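Long-range contacts in FI20010p1 (PDB 7CFB), which probably uses its extended Tudor domain to help assemble the piRNA amplification complex that acts in Drosophila gene silencing: residues 31-41 and 151-159; 43-53 and 63-71. One frame throughout, in Å; residues are numbered along the deposited sequence.

Interaction 1 (31-41 and 151-159). With SO4 (sulfate ion), chain C.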
loop_
_atom_site.group_PDB
_atom_site.type_symbol
_atom_site.label_atom_id
_atom_site.label_comp_id
_atom_site.label_asym_id
_atom_site.label_seq_id
_atom_site.Cartn_x
_atom_site.Cartn_y
_atom_site.Cartn_z
ATOM N N ARG A 31 -7.667 -1.591 11.334
ATOM C CA ARG A 31 -6.577 -1.377 12.312
ATOM C C ARG A 31 -5.825 -2.684 12.551
ATOM O O ARG A 31 -4.629 -2.647 12.541
ATOM C CB ARG A 31 -7.110 -0.794 13.621
ATOM C CG ARG A 31 -7.566 0.655 13.542
ATOM C CD ARG A 31 -6.685 1.652 12.795
ATOM N NE ARG A 31 -5.293 1.666 13.221
ATOM C CZ ARG A 31 -4.227 1.525 12.436
ATOM N NH1 ARG A 31 -3.032 1.532 12.982
ATOM N NH2 ARG A 31 -4.344 1.385 11.125
ATOM N N ASP A 32 -6.537 -3.793 12.702
ATOM C CA ASP A 32 -5.894 -5.087 12.995
ATOM C C ASP A 32 -5.015 -5.549 11.839
ATOM O O ASP A 32 -3.918 -5.888 12.121
ATOM C CB ASP A 32 -6.904 -6.165 13.370
ATOM C CG ASP A 32 -7.552 -5.981 14.730
ATOM O OD1 ASP A 32 -7.061 -5.176 15.492
ATOM O OD2 ASP A 32 -8.555 -6.628 14.981
ATOM N N ILE A 33 -5.468 -5.443 10.589
ATOM C CA ILE A 33 -4.683 -5.952 9.423
ATOM C C ILE A 33 -3.358 -5.201 9.334
ATOM O O ILE A 33 -2.374 -5.827 9.126
ATOM C CB ILE A 33 -5.482 -5.966 8.106
ATOM C CG1 ILE A 33 -4.721 -6.656 6.973
ATOM C CG2 ILE A 33 -5.907 -4.582 7.692
ATOM C CD1 ILE A 33 -4.317 -8.041 7.264
ATOM N N TYR A 34 -3.369 -3.907 9.597
ATOM C CA TYR A 34 -2.138 -3.095 9.622
ATOM C C TYR A 34 -1.181 -3.643 10.677
ATOM O O TYR A 34 -0.024 -3.711 10.399
ATOM C CB TYR A 34 -2.463 -1.660 10.005
ATOM C CG TYR A 34 -1.231 -0.826 10.161
ATOM C CD1 TYR A 34 -0.566 -0.373 9.051
ATOM C CD2 TYR A 34 -0.695 -0.560 11.397
ATOM C CE1 TYR A 34 0.585 0.369 9.151
ATOM C CE2 TYR A 34 0.439 0.201 11.516
ATOM C CZ TYR A 34 1.083 0.677 10.395
ATOM O OH TYR A 34 2.213 1.407 10.504
ATOM N N ASN A 35 -1.692 -4.008 11.846
ATOM C CA ASN A 35 -0.896 -4.603 12.948
ATOM C C ASN A 35 -0.359 -5.984 12.584
ATOM O O ASN A 35 0.651 -6.310 13.090
ATOM C CB ASN A 35 -1.614 -4.540 14.293
ATOM C CG ASN A 35 -1.757 -3.122 14.779
ATOM O OD1 ASN A 35 -0.886 -2.308 14.588
ATOM N ND2 ASN A 35 -2.863 -2.812 15.406
ATOM N N GLN A 36 -1.091 -6.785 11.813
ATOM C CA GLN A 36 -0.626 -8.163 11.534
ATOM C C GLN A 36 0.449 -8.241 10.457
ATOM O O GLN A 36 1.140 -9.217 10.468
ATOM C CB GLN A 36 -1.693 -9.108 10.994
ATOM C CG GLN A 36 -3.082 -8.928 11.543
ATOM C CD GLN A 36 -3.249 -9.382 12.964
ATOM O OE1 GLN A 36 -2.645 -8.847 13.878
ATOM N NE2 GLN A 36 -4.123 -10.343 13.158
ATOM N N ILE A 37 0.528 -7.279 9.533
ATOM C CA ILE A 37 1.516 -7.370 8.412
ATOM C C ILE A 37 2.921 -6.979 8.889
ATOM O O ILE A 37 3.016 -6.148 9.814
ATOM C CB ILE A 37 1.062 -6.512 7.213
ATOM C CG1 ILE A 37 0.979 -5.027 7.576
ATOM C CG2 ILE A 37 -0.250 -7.029 6.646
ATOM C CD1 ILE A 37 0.208 -4.194 6.580
ATOM N N LEU A 38 3.967 -7.557 8.279
ATOM C CA LEU A 38 5.343 -7.196 8.661
ATOM C C LEU A 38 5.654 -5.744 8.277
ATOM O O LEU A 38 5.313 -5.346 7.212
ATOM C CB LEU A 38 6.312 -8.191 8.034
ATOM C CG LEU A 38 7.784 -7.877 8.232
ATOM C CD1 LEU A 38 8.214 -8.134 9.654
ATOM C CD2 LEU A 38 8.626 -8.651 7.256
ATOM N N LYS A 39 6.280 -5.006 9.180
ATOM C CA LYS A 39 6.650 -3.596 8.947
ATOM C C LYS A 39 8.078 -3.337 9.449
ATOM O O LYS A 39 8.394 -3.772 10.532
ATOM C CB LYS A 39 5.661 -2.683 9.667
ATOM C CG LYS A 39 4.211 -2.801 9.248
ATOM C CD LYS A 39 3.278 -1.878 9.976
ATOM C CE LYS A 39 2.855 -2.348 11.348
ATOM N NZ LYS A 39 2.914 -3.809 11.503
ATOM N N ASP A 40 8.898 -2.645 8.665
ATOM C CA ASP A 40 10.273 -2.281 9.081
ATOM C C ASP A 40 10.258 -0.896 9.733
ATOM O O ASP A 40 10.455 0.086 9.055
ATOM C CB ASP A 40 11.297 -2.462 7.967
ATOM C CG ASP A 40 12.724 -2.310 8.448
ATOM O OD1 ASP A 40 12.903 -1.878 9.542
ATOM O OD2 ASP A 40 13.619 -2.653 7.717
ATOM N N MET A 41 10.057 -0.885 11.041
ATOM C CA MET A 41 10.015 0.316 11.897
ATOM C C MET A 41 11.426 0.889 12.119
ATOM O O MET A 41 11.539 2.055 12.378
ATOM C CB MET A 41 9.310 -0.008 13.206
ATOM C CG MET A 41 7.937 -0.531 12.995
ATOM S SD MET A 41 6.859 0.500 12.031
ATOM C CE MET A 41 6.796 1.996 12.993
ATOM N N ARG A 151 7.181 -12.082 1.305
ATOM C CA ARG A 151 7.734 -11.940 2.675
ATOM C C ARG A 151 8.343 -10.567 2.948
ATOM O O ARG A 151 8.704 -10.349 4.063
ATOM C CB ARG A 151 8.726 -13.066 2.959
ATOM C CG ARG A 151 8.077 -14.408 3.238
ATOM C CD ARG A 151 9.102 -15.510 3.290
ATOM N NE ARG A 151 8.534 -16.816 3.463
ATOM C CZ ARG A 151 8.186 -17.335 4.610
ATOM N NH1 ARG A 151 8.339 -16.641 5.718
ATOM N NH2 ARG A 151 7.667 -18.538 4.653
ATOM N N LEU A 152 8.447 -9.700 1.955
ATOM C CA LEU A 152 9.042 -8.365 2.177
ATOM C C LEU A 152 8.145 -7.480 3.050
ATOM O O LEU A 152 6.959 -7.582 2.951
ATOM C CB LEU A 152 9.348 -7.720 0.833
ATOM C CG LEU A 152 10.560 -8.298 0.120
ATOM C CD1 LEU A 152 10.629 -7.783 -1.298
ATOM C CD2 LEU A 152 11.836 -7.972 0.867
ATOM N N PRO A 153 8.695 -6.582 3.883
ATOM C CA PRO A 153 7.885 -5.723 4.738
ATOM C C PRO A 153 6.968 -4.745 3.987
ATOM O O PRO A 153 7.312 -4.273 2.969
ATOM C CB PRO A 153 8.917 -4.908 5.513
ATOM C CG PRO A 153 10.164 -5.721 5.428
ATOM C CD PRO A 153 10.112 -6.369 4.068
ATOM N N ALA A 154 5.806 -4.488 4.557
ATOM C CA ALA A 154 4.861 -3.538 3.958
ATOM C C ALA A 154 5.554 -2.190 3.948
ATOM O O ALA A 154 6.066 -1.809 4.947
ATOM C CB ALA A 154 3.603 -3.494 4.777
ATOM N N GLN A 155 5.549 -1.533 2.816
ATOM C CA GLN A 155 6.188 -0.215 2.661
ATOM C C GLN A 155 5.465 0.875 3.453
ATOM O O GLN A 155 6.123 1.740 3.960
ATOM C CB GLN A 155 6.325 0.122 1.181
ATOM C CG GLN A 155 7.263 -0.833 0.464
ATOM C CD GLN A 155 8.645 -0.743 1.048
ATOM O OE1 GLN A 155 9.286 0.274 0.968
ATOM N NE2 GLN A 155 9.104 -1.807 1.653
ATOM N N ALA A 156 4.144 0.812 3.513
ATOM C CA ALA A 156 3.376 1.925 4.101
ATOM C C ALA A 156 3.343 1.892 5.626
ATOM O O ALA A 156 2.748 1.016 6.182
ATOM C CB ALA A 156 2.011 1.986 3.492
ATOM N N ILE A 157 3.926 2.914 6.232
ATOM C CA ILE A 157 3.974 3.045 7.713
ATOM C C ILE A 157 3.005 4.145 8.154
ATOM O O ILE A 157 3.118 5.242 7.682
ATOM C CB ILE A 157 5.399 3.311 8.218
ATOM C CG1 ILE A 157 6.409 2.303 7.687
ATOM C CG2 ILE A 157 5.401 3.363 9.723
ATOM C CD1 ILE A 157 6.106 0.903 8.070
ATOM N N ARG A 158 2.101 3.814 9.060
ATOM C CA ARG A 158 1.098 4.775 9.571
ATOM C C ARG A 158 1.837 5.894 10.290
ATOM O O ARG A 158 2.760 5.623 11.007
ATOM C CB ARG A 158 0.091 4.048 10.459
ATOM C CG ARG A 158 -1.154 4.842 10.799
ATOM C CD ARG A 158 -2.275 3.994 11.358
ATOM N NE ARG A 158 -3.197 4.905 12.003
ATOM C CZ ARG A 158 -4.377 5.276 11.540
ATOM N NH1 ARG A 158 -5.102 6.135 12.224
ATOM N NH2 ARG A 158 -4.837 4.800 10.402
ATOM N N CYS A 159 1.417 7.112 10.034
ATOM C CA CYS A 159 2.097 8.295 10.564
ATOM C C CYS A 159 1.108 9.407 10.909
ATOM O O CYS A 159 0.366 9.819 10.049
ATOM C CB CYS A 159 3.019 8.791 9.465
ATOM S SG CYS A 159 4.152 10.093 9.966
HETATM S S SO4 C . -11.054 -0.715 13.887
HETATM O O1 SO4 C . -10.615 0.449 14.652
HETATM O O2 SO4 C . -10.487 -0.662 12.540
HETATM O O3 SO4 C . -12.511 -0.708 13.801
HETATM O O4 SO4 C . -10.611 -1.932 14.561
HETATM O O HOH W 1 8.559 -1.676 6.182
#

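Interaction 2 (43-53 and 63-71)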
loop_
_atom_site.group_PDB
_atom_site.type_symbol
_atom_site.label_atom_id
_atom_site.label_comp_id
_atom_site.label_asym_id
_atom_site.label_seq_id
_atom_site.Cartn_x
_atom_site.Cartn_y
_atom_site.Cartn_z
ATOM N N ALA A 43 13.537 1.714 9.865
ATOM C CA ALA A 43 13.713 2.729 8.804
ATOM C C ALA A 43 13.361 4.156 9.271
ATOM O O ALA A 43 13.706 5.070 8.581
ATOM C CB ALA A 43 12.916 2.313 7.604
ATOM N N PHE A 44 12.660 4.325 10.383
ATOM C CA PHE A 44 12.273 5.671 10.860
ATOM C C PHE A 44 12.738 5.892 12.303
ATOM O O PHE A 44 11.951 5.855 13.204
ATOM C CB PHE A 44 10.773 5.846 10.672
ATOM C CG PHE A 44 10.317 5.694 9.252
ATOM C CD1 PHE A 44 10.020 4.458 8.740
ATOM C CD2 PHE A 44 10.222 6.782 8.421
ATOM C CE1 PHE A 44 9.586 4.318 7.440
ATOM C CE2 PHE A 44 9.800 6.640 7.117
ATOM C CZ PHE A 44 9.485 5.407 6.631
ATOM N N PRO A 45 14.037 6.117 12.502
ATOM C CA PRO A 45 14.562 6.334 13.807
ATOM C C PRO A 45 14.060 7.641 14.411
ATOM O O PRO A 45 14.112 8.636 13.806
ATOM C CB PRO A 45 16.075 6.441 13.638
ATOM C CG PRO A 45 16.351 6.129 12.211
ATOM C CD PRO A 45 15.037 6.153 11.483
ATOM N N GLU A 46 13.733 7.569 15.686
ATOM C CA GLU A 46 13.286 8.725 16.495
ATOM C C GLU A 46 14.420 9.756 16.597
ATOM O O GLU A 46 15.560 9.364 16.622
ATOM C CB GLU A 46 13.007 8.273 17.926
ATOM C CG GLU A 46 11.612 7.785 18.194
ATOM C CD GLU A 46 11.321 7.309 19.600
ATOM O OE1 GLU A 46 10.188 6.963 19.859
ATOM O OE2 GLU A 46 12.244 7.262 20.403
ATOM N N ASN A 47 14.049 11.021 16.713
ATOM C CA ASN A 47 14.945 12.191 16.881
ATOM C C ASN A 47 15.854 12.368 15.680
ATOM O O ASN A 47 16.966 12.728 15.859
ATOM C CB ASN A 47 15.691 12.127 18.209
ATOM C CG ASN A 47 14.724 12.069 19.362
ATOM O OD1 ASN A 47 13.871 12.921 19.495
ATOM N ND2 ASN A 47 14.828 11.037 20.160
ATOM N N THR A 48 15.317 12.134 14.504
ATOM C CA THR A 48 16.106 12.196 13.263
ATOM C C THR A 48 15.231 12.749 12.135
ATOM O O THR A 48 14.035 12.742 12.285
ATOM C CB THR A 48 16.586 10.760 13.066
ATOM O OG1 THR A 48 17.953 10.571 13.396
ATOM C CG2 THR A 48 16.146 10.102 11.789
ATOM N N ILE A 49 15.839 13.249 11.073
ATOM C CA ILE A 49 15.053 13.671 9.891
ATOM C C ILE A 49 15.286 12.595 8.837
ATOM O O ILE A 49 16.421 12.303 8.593
ATOM C CB ILE A 49 15.482 15.050 9.383
ATOM C CG1 ILE A 49 15.397 16.113 10.473
ATOM C CG2 ILE A 49 14.676 15.443 8.171
ATOM C CD1 ILE A 49 15.931 17.419 10.048
ATOM N N VAL A 50 14.228 12.053 8.256
ATOM C CA VAL A 50 14.374 10.978 7.245
ATOM C C VAL A 50 13.631 11.347 5.962
ATOM O O VAL A 50 12.655 12.077 6.023
ATOM C CB VAL A 50 13.924 9.610 7.791
ATOM C CG1 VAL A 50 13.967 9.539 9.299
ATOM C CG2 VAL A 50 12.553 9.229 7.303
ATOM N N THR A 51 14.130 10.837 4.850
ATOM C CA THR A 51 13.520 11.003 3.525
ATOM C C THR A 51 12.616 9.796 3.266
ATOM O O THR A 51 13.060 8.662 3.432
ATOM C CB THR A 51 14.602 11.126 2.453
ATOM O OG1 THR A 51 15.515 12.125 2.881
ATOM C CG2 THR A 51 14.045 11.499 1.100
ATOM N N ALA A 52 11.362 10.066 2.944
ATOM C CA ALA A 52 10.390 9.006 2.642
ATOM C C ALA A 52 9.339 9.543 1.682
ATOM O O ALA A 52 9.150 10.716 1.614
ATOM C CB ALA A 52 9.746 8.525 3.898
ATOM N N VAL A 53 8.754 8.642 0.926
ATOM C CA VAL A 53 7.632 8.958 0.013
ATOM C C VAL A 53 6.379 9.136 0.855
ATOM O O VAL A 53 6.176 8.345 1.718
ATOM C CB VAL A 53 7.425 7.822 -0.991
ATOM C CG1 VAL A 53 6.179 8.030 -1.809
ATOM C CG2 VAL A 53 8.633 7.634 -1.870
ATOM N N CYS A 63 -4.868 10.346 9.662
ATOM C CA CYS A 63 -3.489 9.832 9.530
ATOM C C CYS A 63 -3.014 9.764 8.080
ATOM O O CYS A 63 -3.827 9.718 7.185
ATOM C CB CYS A 63 -3.446 8.390 9.978
ATOM S SG CYS A 63 -3.950 7.352 8.595
ATOM N N ALA A 64 -1.697 9.763 7.927
ATOM C CA ALA A 64 -0.954 9.680 6.662
ATOM C C ALA A 64 -0.067 8.433 6.676
ATOM O O ALA A 64 -0.030 7.747 7.664
ATOM C CB ALA A 64 -0.135 10.907 6.462
ATOM N N TYR A 65 0.518 8.116 5.538
ATOM C CA TYR A 65 1.413 6.945 5.413
ATOM C C TYR A 65 2.712 7.343 4.715
ATOM O O TYR A 65 2.671 8.051 3.744
ATOM C CB TYR A 65 0.686 5.811 4.708
ATOM C CG TYR A 65 -0.393 5.152 5.514
ATOM C CD1 TYR A 65 -1.674 5.661 5.541
ATOM C CD2 TYR A 65 -0.139 4.008 6.236
ATOM C CE1 TYR A 65 -2.672 5.061 6.275
ATOM C CE2 TYR A 65 -1.123 3.390 6.972
ATOM C CZ TYR A 65 -2.393 3.920 6.991
ATOM O OH TYR A 65 -3.362 3.331 7.713
ATOM N N VAL A 66 3.832 6.861 5.236
ATOM C CA VAL A 66 5.162 7.131 4.636
ATOM C C VAL A 66 5.817 5.804 4.272
ATOM O O VAL A 66 5.569 4.833 4.952
ATOM C CB VAL A 66 6.058 8.010 5.517
ATOM C CG1 VAL A 66 5.502 9.406 5.647
ATOM C CG2 VAL A 66 6.300 7.398 6.871
ATOM N N ALA A 67 6.558 5.793 3.173
ATOM C CA ALA A 67 7.229 4.579 2.679
ATOM C C ALA A 67 8.667 4.882 2.299
ATOM O O ALA A 67 8.898 5.830 1.580
ATOM C CB ALA A 67 6.470 4.011 1.524
ATOM N N LYS A 68 9.581 4.085 2.813
ATOM C CA LYS A 68 11.007 4.259 2.481
ATOM C C LYS A 68 11.273 3.928 1.016
ATOM O O LYS A 68 11.984 4.658 0.422
ATOM C CB LYS A 68 11.902 3.529 3.469
ATOM C CG LYS A 68 12.571 4.437 4.478
ATOM C CD LYS A 68 13.555 5.329 3.837
ATOM C CE LYS A 68 14.578 5.912 4.775
ATOM N NZ LYS A 68 15.387 6.924 4.075
ATOM N N TRP A 69 10.693 2.856 0.479
ATOM C CA TRP A 69 10.939 2.449 -0.931
ATOM C C TRP A 69 12.445 2.355 -1.163
ATOM O O TRP A 69 12.926 2.872 -2.142
ATOM C CB TRP A 69 10.237 3.362 -1.939
ATOM C CG TRP A 69 8.774 3.100 -2.060
ATOM C CD1 TRP A 69 7.770 3.943 -1.723
ATOM C CD2 TRP A 69 8.141 1.905 -2.522
ATOM N NE1 TRP A 69 6.565 3.362 -1.955
ATOM C CE2 TRP A 69 6.759 2.109 -2.434
ATOM C CE3 TRP A 69 8.602 0.685 -3.005
ATOM C CZ2 TRP A 69 5.835 1.159 -2.826
ATOM C CZ3 TRP A 69 7.687 -0.271 -3.357
ATOM C CH2 TRP A 69 6.329 -0.030 -3.279
ATOM N N ASP A 70 13.162 1.742 -0.199
ATOM C CA ASP A 70 14.637 1.488 -0.209
ATOM C C ASP A 70 15.027 0.303 -1.112
ATOM O O ASP A 70 14.197 -0.634 -1.300
ATOM C CB ASP A 70 15.182 1.203 1.189
ATOM C CG ASP A 70 15.158 -0.257 1.619
ATOM O OD1 ASP A 70 14.240 -1.001 1.224
ATOM O OD2 ASP A 70 16.045 -0.623 2.382
ATOM N N GLU A 71 16.307 0.276 -1.500
ATOM C CA GLU A 71 16.862 -0.681 -2.490
ATOM C C GLU A 71 16.446 -2.113 -2.129
ATOM O O GLU A 71 16.271 -2.868 -3.009
ATOM C CB GLU A 71 18.352 -0.464 -2.735
ATOM C CG GLU A 71 18.643 0.596 -3.782
ATOM C CD GLU A 71 18.124 0.337 -5.188
ATOM O OE1 GLU A 71 17.804 1.302 -5.889
ATOM O OE2 GLU A 71 18.052 -0.837 -5.573
#

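Interaction 1 (31-41 and 151-159)
R158 crosses R31 at about a right angle, its NE 3.5 Å above the centre of the R31 guanidinium, and the two planes lie 34° apart. Next to this pair, Y34 OH accepts a nearly straight bond from R158 N (2.8 Å, 164° at the hydrogen) while the same hydroxyl is bonded to S187 O. The Y34 side chain leaves the helix with CG opposite the backbone nitrogen (chi1 175°), which carries the hydroxyl across to the strand. Beyond the helix, L38 O takes the N-H of A154 at 2.8 Å, and L38 CD2 lies 3.8 Å from P153 CG as the two side chains run side by side. A water joins D40 N to A154 O. M41 CE meets I157 CG2 at 3.8 Å. In the second shell, K39 passes CE over one face of the Y34 ring, and its bent chain lets NZ bond to both Y34 O and I37 O. D61 forms a salt bridge with R158, and a sulfate, probably from the crystallisation liquor, binds R31 N. The contact thus joins helix 30-36 to strand 157-161, and the following loop to that strand's lead-in, and D61 probably offsets part of the charge of the close arginine pair.

Interaction 2 (43-53 and 63-71)
V53 and A67 form an antiparallel hydrogen-bonded pair in the hairpin of strands 49-57 and 64-67, part of a five-strand sheet whose order and closure are consistent with the OB fold of the SN-like half of an extended Tudor domain. V53 N gives its hydrogen to A67 O at 2.9 Å, and A67 N returns one to V53 O at 3.0 Å. The short strand axes stand 109° apart, so the segments diverge quickly from this pair.

Packing is tight on the side of F44 and V66. V66 CG2 sits 3.6 Å from F44 CE2, approaching the ring obliquely, while A52 CB lies at the ring's edge, in its plane, and comes within 4.1 Å of V66 CB. I157 also touches F44, extending this buried cluster towards strand 157-161. On the face that carries V53 and A67, V53 CG2 lies 3.8 Å from W69 CD1.

The partly exposed side belongs to K68, whose aliphatic chain slides past F44 in the opposite direction, CG resting 3.8 Å from A43 CB. A turn at chi2 (-67°) followed by an extended end carries NZ to T51 O, which it meets at 3.0 Å in the carbonyl plane. With only an alanine side chain at K68, T51 O would probably lose this donor, and A43 CB and F44 CZ the methylene CG that lies against them. Back at the pairing, V53 O also receives a CA-H...O contact from V66 CA at 3.3 Å.

Overall arrangement
Interactions 1 and 2 meet along one sheet, where strands 64-67 and 157-161 are antiparallel neighbours, and their centres are 13 Å apart. The seam is made by two probable backbone hydrogen bonds, I157 N to V66 O and C159 N to A64 O, both 2.8 Å. R158 NH2 also packs 3.3 Å from C63 SG, and Q155 OE1 accepts from W69 N. Q155 adds a further link through its backbone, its O packing 3.3 Å from A67 CB. Along the chain the hairpin contact is nested inside the loop that 31-41 and 151-159 close. The structure is the apo form, and the sulfate lies at the R31 end of interaction 1.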